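Local atomic coordinates of Cg3027-pa (Drosophila melanogaster, PDB entry 2VHH), a protein that forms a homooctamer and probably hydrolyses N-carbamoyl-beta-alanine to beta-alanine, ammonia and carbon dioxide in pyrimidine degradation. Residues 103-108 against 150-155. Numbering follows the deposited sequence.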
# COMPACT_ATOMS: atom_id res chain seq x y z
N THR C 103 52.59 12.91 21.82
CA THR C 103 53.70 13.27 20.94
C THR C 103 53.40 12.95 19.48
O THR C 103 53.92 13.60 18.58
CB THR C 103 55.12 12.69 21.37
OG1 THR C 103 55.78 12.12 20.24
CG2 THR C 103 55.02 11.63 22.46
N MET C 104 52.54 11.95 19.25
CA MET C 104 52.10 11.64 17.89
C MET C 104 51.16 12.71 17.36
O MET C 104 51.23 13.07 16.19
CB MET C 104 51.45 10.26 17.83
CG MET C 104 52.39 9.11 18.13
SD MET C 104 51.61 7.54 17.75
CE MET C 104 52.76 6.38 18.50
N ILE C 105 50.28 13.21 18.22
CA ILE C 105 49.39 14.31 17.89
C ILE C 105 50.22 15.57 17.64
O ILE C 105 49.92 16.35 16.74
CB ILE C 105 48.37 14.55 19.02
CG1 ILE C 105 47.36 13.40 19.07
CG2 ILE C 105 47.65 15.88 18.86
CD1 ILE C 105 46.66 13.29 20.39
N LYS C 106 51.28 15.75 18.42
CA LYS C 106 52.19 16.88 18.25
C LYS C 106 52.82 16.84 16.86
O LYS C 106 52.89 17.87 16.18
CB LYS C 106 53.27 16.85 19.34
CG LYS C 106 54.22 18.05 19.36
CD LYS C 106 55.30 17.89 20.43
CE LYS C 106 56.27 19.07 20.42
NZ LYS C 106 57.67 18.73 20.85
N ALA C 107 53.26 15.66 16.45
CA ALA C 107 53.85 15.46 15.13
C ALA C 107 52.84 15.74 14.02
O ALA C 107 53.18 16.36 13.02
CB ALA C 107 54.42 14.06 15.01
N ALA C 108 51.60 15.30 14.22
CA ALA C 108 50.52 15.53 13.27
C ALA C 108 50.26 17.02 13.09
O ALA C 108 50.07 17.48 11.96
CB ALA C 108 49.26 14.82 13.75
N LYS C 150 38.85 15.71 28.06
CA LYS C 150 39.32 16.97 28.65
C LYS C 150 40.76 17.27 28.24
O LYS C 150 41.10 18.41 27.90
CB LYS C 150 39.25 16.93 30.18
CG LYS C 150 37.85 16.80 30.80
CD LYS C 150 37.15 18.15 30.99
CE LYS C 150 36.26 18.51 29.79
NZ LYS C 150 35.46 19.73 30.10
N MET C 151 41.60 16.25 28.30
CA MET C 151 43.01 16.35 27.95
C MET C 151 43.18 16.57 26.47
O MET C 151 44.07 17.29 26.03
CB MET C 151 43.72 15.07 28.39
CG MET C 151 45.10 14.79 27.77
SD MET C 151 44.97 14.06 26.13
CE MET C 151 46.30 12.87 26.15
N LEU C 152 42.32 15.92 25.70
CA LEU C 152 42.40 15.93 24.25
C LEU C 152 41.85 17.23 23.68
O LEU C 152 42.25 17.65 22.61
CB LEU C 152 41.62 14.74 23.70
CG LEU C 152 42.21 13.88 22.60
CD1 LEU C 152 43.65 13.50 22.84
CD2 LEU C 152 41.36 12.65 22.55
N ALA C 153 40.95 17.86 24.43
CA ALA C 153 40.35 19.13 24.01
C ALA C 153 41.34 20.29 24.13
O ALA C 153 41.31 21.22 23.33
CB ALA C 153 39.09 19.41 24.80
N GLU C 154 42.23 20.23 25.12
CA GLU C 154 43.30 21.21 25.25
C GLU C 154 44.23 21.15 24.05
O GLU C 154 44.72 22.19 23.60
CB GLU C 154 44.12 20.94 26.50
CG GLU C 154 43.47 21.39 27.78
CD GLU C 154 44.36 21.12 28.97
OE1 GLU C 154 45.20 21.99 29.30
OE2 GLU C 154 44.22 20.04 29.58
N LEU C 155 44.46 19.94 23.56
CA LEU C 155 45.28 19.72 22.36
C LEU C 155 44.58 20.23 21.11
O LEU C 155 45.22 20.83 20.25
CB LEU C 155 45.63 18.24 22.19
CG LEU C 155 46.49 17.60 23.27
CD1 LEU C 155 46.96 16.24 22.79
CD2 LEU C 155 47.68 18.48 23.66
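Ile105 meets Leu152 and Leu155 where helix 90-110 lies beside helix 147-158, and all that passes between 103-108 and 150-155 is apolar. The isoleucine reaches out with its longer branch: CG1 stands anti to the carbonyl carbon (chi1 -70°), the branch is extended at chi2 (160°), and the terminal CD1 comes to 3.8 Å from CD1 of Leu155. That same CD1 also touches CD1 of Leu152, at 3.9 Å, so one methyl is shared by two leucines a single helical turn apart. The second branch of the isoleucine joins in, its CG2 lying 4.0 Å from Leu155 CD1. Both leucines are crossed by the isoleucine at roughly a right angle. Beneath this cluster runs the seven-stranded mixed sheet, one of the two main sheets of this carbon-nitrogen hydrolase fold: Ile105 and Leu152 are buried here, Ile105 against Ile78 of strand 72-79, while Leu152 and Leu155 pack on Ile163 of strand 162-171. Away from the sheet the contact thins out. Leu155 is partly exposed, the exposed Lys106 runs past Tyr159 with its ammonium directed away from 150-155, and the nearest CA atoms, those of Ile105 and Leu155, are 8.1 Å apart. Met151 extends the helix interface to Trp98 and Lys102. With no hydrogen bond or salt bridge between them and only 110 Å² buried, the two segments are joined by dispersion and exclusion of water, as neighbours on a common sheet.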